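Local coordinates for immunogenic protein MPT63/MPB63 (Mycobacterium tuberculosis, PDB 1LMI) that is of unknown molecular function but is secreted by the bacterium as a major extracellular antigen, and folds as a beta-sandwich, at residues L24-S29 against V117-G122; Q46-T51 against G111-I116; F68-R71 against N77-V80. One frame throughout, in Å; residues are numbered along the deposited sequence.

Contact 1 of 3, residues L24-S29 against V117-G122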
loop_
_atom_site.group_PDB
_atom_site.type_symbol
_atom_site.label_atom_id
_atom_site.label_comp_id
_atom_site.label_asym_id
_atom_site.label_seq_id
_atom_site.Cartn_x
_atom_site.Cartn_y
_atom_site.Cartn_z
ATOM N N LEU A 24 -3.149 0.589 -13.736
ATOM C CA LEU A 24 -3.210 1.534 -12.616
ATOM C C LEU A 24 -1.783 1.914 -12.229
ATOM O O LEU A 24 -0.792 1.257 -12.543
ATOM C CB LEU A 24 -4.050 0.978 -11.482
ATOM C CG LEU A 24 -3.655 -0.339 -10.843
ATOM C CD1 LEU A 24 -4.439 -0.536 -9.559
ATOM C CD2 LEU A 24 -3.881 -1.538 -11.759
ATOM N N GLY A 25 -1.753 3.067 -11.549
ATOM C CA GLY A 25 -0.476 3.560 -11.017
ATOM C C GLY A 25 -0.602 3.599 -9.516
ATOM O O GLY A 25 -1.649 4.044 -9.041
ATOM N N TRP A 26 0.383 3.145 -8.775
ATOM C CA TRP A 26 0.368 3.356 -7.345
ATOM C C TRP A 26 1.668 4.082 -6.929
ATOM O O TRP A 26 2.754 3.654 -7.318
ATOM C CB TRP A 26 0.301 2.051 -6.568
ATOM C CG TRP A 26 -1.014 1.384 -6.299
ATOM C CD1 TRP A 26 -1.554 0.320 -6.978
ATOM C CD2 TRP A 26 -1.917 1.759 -5.250
ATOM N NE1 TRP A 26 -2.787 0.027 -6.371
ATOM C CE2 TRP A 26 -3.015 0.889 -5.334
ATOM C CE3 TRP A 26 -1.895 2.757 -4.260
ATOM C CZ2 TRP A 26 -4.100 0.968 -4.461
ATOM C CZ3 TRP A 26 -2.980 2.827 -3.399
ATOM C CH2 TRP A 26 -4.052 1.948 -3.506
ATOM N N LYS A 27 1.486 5.129 -6.131
ATOM C CA LYS A 27 2.598 5.814 -5.483
ATOM C C LYS A 27 2.555 5.467 -3.988
ATOM O O LYS A 27 1.472 5.554 -3.393
ATOM C CB LYS A 27 2.535 7.322 -5.635
ATOM C CG LYS A 27 3.702 8.077 -4.973
ATOM C CD LYS A 27 3.498 9.591 -5.120
ATOM C CE LYS A 27 4.420 10.353 -4.186
ATOM N NZ LYS A 27 4.457 11.814 -4.486
ATOM N N VAL A 28 3.721 5.128 -3.454
ATOM C CA VAL A 28 3.837 4.982 -1.993
ATOM C C VAL A 28 5.021 5.834 -1.553
ATOM O O VAL A 28 6.102 5.839 -2.185
ATOM C CB VAL A 28 3.992 3.520 -1.551
ATOM C CG1 VAL A 28 4.176 3.416 -0.040
ATOM C CG2 VAL A 28 2.757 2.723 -1.953
ATOM N N SER A 29 4.760 6.640 -0.498
ATOM C CA SER A 29 5.815 7.512 0.014
ATOM C C SER A 29 5.605 7.754 1.502
ATOM O O SER A 29 4.573 7.411 2.085
ATOM C CB SER A 29 5.832 8.870 -0.725
ATOM O OG SER A 29 4.606 9.528 -0.482
ATOM N N VAL A 117 7.681 -1.017 1.190
ATOM C CA VAL A 117 6.270 -1.367 1.131
ATOM C C VAL A 117 6.070 -2.305 -0.061
ATOM O O VAL A 117 6.670 -2.133 -1.114
ATOM C CB VAL A 117 5.360 -0.129 1.024
ATOM C CG1 VAL A 117 3.910 -0.492 0.724
ATOM C CG2 VAL A 117 5.421 0.634 2.331
ATOM N N ALA A 118 5.249 -3.343 0.098
ATOM C CA ALA A 118 5.029 -4.274 -1.025
ATOM C C ALA A 118 3.530 -4.534 -1.178
ATOM O O ALA A 118 2.848 -4.660 -0.133
ATOM C CB ALA A 118 5.748 -5.587 -0.788
ATOM N N MET A 119 3.030 -4.627 -2.398
ATOM C CA MET A 119 1.654 -5.068 -2.617
ATOM C C MET A 119 1.716 -6.534 -3.063
ATOM O O MET A 119 2.399 -6.816 -4.047
ATOM C CB MET A 119 0.879 -4.266 -3.680
ATOM C CG MET A 119 0.494 -2.852 -3.277
ATOM S SD MET A 119 -0.596 -2.033 -4.521
ATOM C CE MET A 119 -0.284 -3.193 -5.851
ATOM N N ASN A 120 0.999 -7.418 -2.360
ATOM C CA ASN A 120 0.938 -8.845 -2.675
ATOM C C ASN A 120 -0.527 -9.272 -2.704
ATOM O O ASN A 120 -1.283 -8.887 -1.825
ATOM C CB ASN A 120 1.743 -9.588 -1.625
ATOM C CG ASN A 120 1.817 -11.114 -1.722
ATOM O OD1 ASN A 120 2.923 -11.669 -1.894
ATOM N ND2 ASN A 120 0.676 -11.742 -1.565
ATOM N N ASN A 121 -0.856 -10.068 -3.747
ATOM C CA ASN A 121 -2.267 -10.379 -3.960
ATOM C C ASN A 121 -2.597 -11.788 -3.430
ATOM O O ASN A 121 -3.660 -12.248 -3.866
ATOM C CB ASN A 121 -2.662 -10.298 -5.443
ATOM C CG ASN A 121 -1.869 -11.297 -6.274
ATOM O OD1 ASN A 121 -1.064 -12.105 -5.844
ATOM N ND2 ASN A 121 -2.142 -11.210 -7.601
ATOM N N GLY A 122 -1.793 -12.380 -2.586
ATOM C CA GLY A 122 -2.027 -13.748 -2.071
ATOM C C GLY A 122 -1.366 -14.791 -2.951
ATOM O O GLY A 122 -1.094 -15.896 -2.470
#
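The indole of Trp26 takes the sulfur of Met119 on one face, over the five-membered ring. Met119 SD stands 3.6 Å from the centroid of the Trp26 five-membered ring and only 16° off its normal, a Met-aromatic contact made from above. The sulfur is shifted toward the rim, so its nearest ring atoms are CD1 and NE1, with Met119 SD 3.5 Å from Trp26 NE1. The methyl follows, Met119 CE lying 3.9 Å from Trp26 CD1. Trp26 also meets the ring of Phe68 edge-to-face, and Trp129 touches both Trp26 and Met119. The methionine is straight as far as the sulfur and then bends, chi3 -15°, close to eclipsed, which carries the methyl out past the CD1-NE1 rim while the sulfur stays over the ring; the two side chains cross at about a right angle.

Two residues along, Val28 and Val117 meet through methyl groups. Val28 CG1, anti to its own backbone N (chi1 177°), reaches into the branch of Val117 and is 3.9 Å from Val117 CG2.

Strand 22-33 belongs to one sheet of the beta-sandwich and strand 116-120 to the other, and no hydrogen bond links the two segments. All four touching residues are buried. The layers are joined here by apolar packing and a sulfur-aromatic contact, probably mostly dispersion, so side-chain shape probably sets how these segments sit.

Contact 2 of 3, residues Q46-T51 against G111-I116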
loop_
_atom_site.group_PDB
_atom_site.type_symbol
_atom_site.label_atom_id
_atom_site.label_comp_id
_atom_site.label_asym_id
_atom_site.label_seq_id
_atom_site.Cartn_x
_atom_site.Cartn_y
_atom_site.Cartn_z
ATOM N N GLN A 46 4.322 -0.721 17.488
ATOM C CA GLN A 46 4.272 0.684 17.140
ATOM C C GLN A 46 3.510 0.921 15.826
ATOM O O GLN A 46 3.882 0.279 14.845
ATOM C CB GLN A 46 5.711 1.191 16.981
ATOM C CG GLN A 46 5.771 2.621 16.452
ATOM C CD GLN A 46 5.294 3.634 17.458
ATOM O OE1 GLN A 46 5.719 3.630 18.621
ATOM N NE2 GLN A 46 4.421 4.538 17.051
ATOM N N VAL A 47 2.560 1.838 15.841
ATOM C CA VAL A 47 1.854 2.078 14.570
ATOM C C VAL A 47 2.787 2.824 13.600
ATOM O O VAL A 47 3.419 3.799 13.993
ATOM C CB VAL A 47 0.575 2.881 14.735
ATOM C CG1 VAL A 47 -0.096 3.141 13.388
ATOM C CG2 VAL A 47 -0.393 2.167 15.683
ATOM N N TRP A 48 2.855 2.309 12.382
ATOM C CA TRP A 48 3.556 2.983 11.288
ATOM C C TRP A 48 2.515 3.385 10.248
ATOM O O TRP A 48 1.373 2.909 10.201
ATOM C CB TRP A 48 4.617 2.084 10.642
ATOM C CG TRP A 48 5.907 2.153 11.412
ATOM C CD1 TRP A 48 6.046 1.905 12.755
ATOM C CD2 TRP A 48 7.185 2.500 10.889
ATOM N NE1 TRP A 48 7.378 2.068 13.098
ATOM C CE2 TRP A 48 8.087 2.433 11.969
ATOM C CE3 TRP A 48 7.685 2.850 9.609
ATOM C CZ2 TRP A 48 9.436 2.705 11.835
ATOM C CZ3 TRP A 48 9.023 3.116 9.488
ATOM C CH2 TRP A 48 9.895 3.045 10.584
ATOM N N GLU A 49 2.906 4.315 9.381
ATOM C CA GLU A 49 2.048 4.771 8.313
ATOM C C GLU A 49 2.856 4.901 7.006
ATOM O O GLU A 49 4.077 4.960 7.014
ATOM C CB GLU A 49 1.388 6.112 8.633
ATOM C CG GLU A 49 2.390 7.255 8.829
ATOM C CD GLU A 49 1.741 8.601 9.003
ATOM O OE1 GLU A 49 1.127 8.860 10.075
ATOM O OE2 GLU A 49 1.797 9.435 8.093
ATOM N N ALA A 50 2.102 4.929 5.901
ATOM C CA ALA A 50 2.661 5.401 4.642
ATOM C C ALA A 50 1.530 6.200 3.961
ATOM O O ALA A 50 0.346 6.112 4.306
ATOM C CB ALA A 50 3.206 4.319 3.741
ATOM N N THR A 51 1.894 7.011 2.978
ATOM C CA THR A 51 0.936 7.734 2.159
ATOM C C THR A 51 0.898 7.125 0.763
ATOM O O THR A 51 1.910 7.059 0.059
ATOM C CB THR A 51 1.307 9.213 2.059
ATOM O OG1 THR A 51 1.267 9.791 3.385
ATOM C CG2 THR A 51 0.318 9.943 1.165
ATOM N N GLY A 111 8.431 -5.709 15.225
ATOM C CA GLY A 111 9.822 -6.088 15.179
ATOM C C GLY A 111 10.676 -4.934 14.643
ATOM O O GLY A 111 10.301 -3.786 14.922
ATOM N N PRO A 112 11.725 -5.245 13.937
ATOM C CA PRO A 112 12.569 -4.192 13.340
ATOM C C PRO A 112 11.727 -3.264 12.462
ATOM O O PRO A 112 10.698 -3.654 11.876
ATOM C CB PRO A 112 13.581 -4.947 12.489
ATOM C CG PRO A 112 13.655 -6.312 13.108
ATOM C CD PRO A 112 12.260 -6.587 13.601
ATOM N N SER A 113 12.166 -2.009 12.386
ATOM C CA SER A 113 11.438 -1.033 11.601
ATOM C C SER A 113 11.445 -1.317 10.100
ATOM O O SER A 113 12.487 -1.656 9.523
ATOM C CB SER A 113 12.035 0.361 11.832
ATOM O OG SER A 113 11.984 0.754 13.197
ATOM N N PRO A 114 10.324 -1.124 9.406
ATOM C CA PRO A 114 10.340 -1.388 7.971
ATOM C C PRO A 114 10.945 -0.257 7.148
ATOM O O PRO A 114 10.933 0.895 7.582
ATOM C CB PRO A 114 8.817 -1.469 7.683
ATOM C CG PRO A 114 8.176 -0.531 8.661
ATOM C CD PRO A 114 9.033 -0.627 9.909
ATOM N N THR A 115 11.373 -0.619 5.940
ATOM C CA THR A 115 11.934 0.323 5.001
ATOM C C THR A 115 11.396 0.133 3.602
ATOM O O THR A 115 11.838 0.796 2.648
ATOM C CB THR A 115 13.466 0.140 4.928
ATOM O OG1 THR A 115 13.818 -1.229 4.685
ATOM C CG2 THR A 115 14.015 0.544 6.278
ATOM N N ILE A 116 10.453 -0.783 3.454
ATOM C CA ILE A 116 9.917 -1.227 2.179
ATOM C C ILE A 116 8.403 -1.337 2.291
ATOM O O ILE A 116 7.863 -1.682 3.345
ATOM C CB ILE A 116 10.504 -2.604 1.847
ATOM C CG1 ILE A 116 12.019 -2.524 1.587
ATOM C CG2 ILE A 116 9.785 -3.303 0.689
ATOM C CD1 ILE A 116 12.667 -3.897 1.762
HETATM O O HOH W 1 9.661 0.846 14.975
#
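This is a proline-on-tryptophan CH-pi contact, partly buried, between the start of strand 46-56, an inner strand of the four-stranded sheet, and the loop that leads from strand 100-109 into strand 116-120. Trp48 stands on the strand and Pro114 on the loop, and their side chains approach from opposite directions. The pyrrolidine lies over one face of the indole: Pro114 CD is 3.5 Å from the centroid of the Trp48 six-membered ring and 3° off its normal. CG sits beside it over the same face, with Pro114 CG 3.5 Å from Trp48 CE3. The CD hydrogens, made slightly acidic by the adjacent amide nitrogen, probably suit an electron-rich indole. The proline carbonyl comes close as well, Pro114 O lying 3.5 Å from Trp48 CZ3.

Trp48 points off the antiparallel sheet of the beta-sandwich, where Leu31, Ser33 and Val109 also touch it, and the loop crosses to the other sheet above it. The loop's end is a classic beta bulge, Thr115 and Ile116 both facing Arg71.

Ser113 meets the far end of the indole obliquely, Ser113 CB being 3.5 Å from Trp48 CZ2. The serine hydroxyl, anti to its carbonyl carbon (chi1 -59°), turns toward a water that it shares with the tryptophan. That water accepts a hydrogen bond from Trp48 NE1 at 3.2 Å and is 2.9 Å from Ser113 OG, bridging strand and loop beside the CH-pi contact.

Contact 3 of 3, residues F68-R71 against N77-V80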
loop_
_atom_site.group_PDB
_atom_site.type_symbol
_atom_site.label_atom_id
_atom_site.label_comp_id
_atom_site.label_asym_id
_atom_site.label_seq_id
_atom_site.Cartn_x
_atom_site.Cartn_y
_atom_site.Cartn_z
ATOM N N PHE A 68 -1.574 -4.353 0.728
ATOM C CA PHE A 68 -0.357 -3.681 1.185
ATOM C C PHE A 68 0.274 -4.340 2.406
ATOM O O PHE A 68 -0.361 -4.985 3.273
ATOM C CB PHE A 68 -0.626 -2.226 1.557
ATOM C CG PHE A 68 -0.670 -1.238 0.408
ATOM C CD1 PHE A 68 0.447 -1.055 -0.370
ATOM C CD2 PHE A 68 -1.805 -0.506 0.159
ATOM C CE1 PHE A 68 0.413 -0.142 -1.413
ATOM C CE2 PHE A 68 -1.853 0.400 -0.882
ATOM C CZ PHE A 68 -0.739 0.574 -1.668
ATOM N N ASN A 69 1.599 -4.169 2.490
ATOM C CA ASN A 69 2.455 -4.716 3.515
ATOM C C ASN A 69 3.689 -3.808 3.670
ATOM O O ASN A 69 4.116 -3.203 2.666
ATOM C CB ASN A 69 2.974 -6.122 3.191
ATOM C CG ASN A 69 1.887 -7.143 2.905
ATOM O OD1 ASN A 69 1.446 -7.772 3.871
ATOM N ND2 ASN A 69 1.446 -7.246 1.649
ATOM N N ALA A 70 4.195 -3.745 4.894
ATOM C CA ALA A 70 5.461 -3.076 5.194
ATOM C C ALA A 70 6.484 -4.138 5.529
ATOM O O ALA A 70 6.177 -5.101 6.233
ATOM C CB ALA A 70 5.267 -2.037 6.276
ATOM N N ARG A 71 7.702 -3.996 4.991
ATOM C CA ARG A 71 8.702 -5.033 5.212
ATOM C C ARG A 71 10.046 -4.441 5.593
ATOM O O ARG A 71 10.323 -3.273 5.330
ATOM C CB ARG A 71 8.896 -5.882 3.955
ATOM C CG ARG A 71 7.614 -6.554 3.470
ATOM C CD ARG A 71 7.982 -7.402 2.237
ATOM N NE ARG A 71 6.797 -8.170 1.852
ATOM C CZ ARG A 71 6.655 -8.732 0.661
ATOM N NH1 ARG A 71 7.602 -8.633 -0.250
ATOM N NH2 ARG A 71 5.543 -9.419 0.387
ATOM N N ASN A 77 7.566 -9.091 7.592
ATOM C CA ASN A 77 6.395 -8.509 6.957
ATOM C C ASN A 77 5.339 -8.091 7.969
ATOM O O ASN A 77 5.054 -8.855 8.891
ATOM C CB ASN A 77 5.771 -9.539 5.990
ATOM C CG ASN A 77 4.631 -9.011 5.148
ATOM O OD1 ASN A 77 4.838 -8.474 4.042
ATOM N ND2 ASN A 77 3.416 -9.159 5.633
ATOM N N TYR A 78 4.785 -6.901 7.772
ATOM C CA TYR A 78 3.737 -6.376 8.608
ATOM C C TYR A 78 2.548 -6.057 7.688
ATOM O O TYR A 78 2.682 -5.230 6.770
ATOM C CB TYR A 78 4.148 -5.126 9.380
ATOM C CG TYR A 78 5.475 -5.228 10.115
ATOM C CD1 TYR A 78 5.558 -6.080 11.234
ATOM C CD2 TYR A 78 6.590 -4.522 9.722
ATOM C CE1 TYR A 78 6.756 -6.195 11.922
ATOM C CE2 TYR A 78 7.805 -4.623 10.416
ATOM C CZ TYR A 78 7.850 -5.467 11.498
ATOM O OH TYR A 78 9.031 -5.595 12.218
ATOM N N ARG A 79 1.427 -6.710 7.906
ATOM C CA ARG A 79 0.227 -6.502 7.126
ATOM C C ARG A 79 -0.315 -5.093 7.309
ATOM O O ARG A 79 -0.278 -4.530 8.412
ATOM C CB ARG A 79 -0.874 -7.490 7.552
ATOM C CG ARG A 79 -0.542 -8.960 7.328
ATOM C CD ARG A 79 -0.654 -9.399 5.867
ATOM N NE ARG A 79 -2.015 -9.260 5.380
ATOM C CZ ARG A 79 -2.421 -8.394 4.453
ATOM N NH1 ARG A 79 -1.579 -7.536 3.874
ATOM N NH2 ARG A 79 -3.711 -8.404 4.134
ATOM N N VAL A 80 -0.885 -4.543 6.236
ATOM C CA VAL A 80 -1.662 -3.326 6.363
ATOM C C VAL A 80 -2.838 -3.537 7.305
ATOM O O VAL A 80 -3.430 -4.625 7.349
ATOM C CB VAL A 80 -2.103 -2.857 4.968
ATOM C CG1 VAL A 80 -3.181 -3.740 4.315
ATOM C CG2 VAL A 80 -2.679 -1.432 5.029
HETATM O O HOH W 2 3.494 -10.330 2.188
#
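Asn77 reaches back across the hairpin to two residues of segment 68-71 at once. Its CB leaves the backbone with CG anti to N (chi1 -174°), which lays the amide between Asn69 and Arg71. At CG the two branches part. OD1 accepts from Arg71: Arg71 NE lies 3.0 Å from Asn77 OD1 with a nearly straight N-H (171°), which meets a lone pair of OD1, while OD1 itself lies in the guanidinium plane. Asn77 OD1 also comes within 3.1 Å of Asn69 CB. A water takes a bond from Arg71 NH2 and gives a weak one to the same oxygen. The other branch donates, Asn77 ND2 sitting 3.0 Å from Asn69 OD1.

Asn69 OD1 is gripped a second time, with Arg79 NH1 3.0 Å from it. The two donors approach from opposite faces of the Asn69 amide plane, each well out of it, so neither uses a lone-pair direction. Arg79 gets there by folding at chi2 and chi3, and its NH2 continues to Ser66 O.

Strands 68-71 and 77-79 form an antiparallel beta hairpin at the edge of the five-stranded sheet. Ala70 and Tyr78 are its hydrogen-bonded pair, with Tyr78 N 2.7 Å from Ala70 O and Ala70 N 2.8 Å from Tyr78 O. Asn69 with Arg79 and Arg71 with Asn77 are non-hydrogen-bonded pairs, and their four polar side chains share one face.

Ala70 and Tyr78 point to the other face, toward Phe107 and Val109 of the opposite sheet; the Tyr78 hydroxyl bonds to Pro112 O. Beyond the Asn69-Arg79 pair, Val80 N donates to Phe68 O. Phe68 CB touches Val80 CB at 3.8 Å. On the polar face, Arg71 NH2 also forms a salt bridge with Asp125.

In the fold
Contact 1 bridges the two layers of the sandwich, contact 2 ties the four-stranded layer to the loop entering the other, and contact 3 lies within the five-stranded layer. Contacts 1 and 3, with centres about 10 Å apart, meet side by side there: Ala118 N is 2.8 Å from Asn69 O, and Met119 CG packs on Phe68 CE1. Contact 2, its centre about 8 Å from that of contact 3, joins it where Arg71 N lies 2.8 Å from Ile116 O. Contacts 1 and 2, about 15 Å apart between centres, are connected by Ser29 O and Thr51 N, 2.9 Å apart. Contact 3 falls within the chain loop closed by contact 2, itself within that of contact 1.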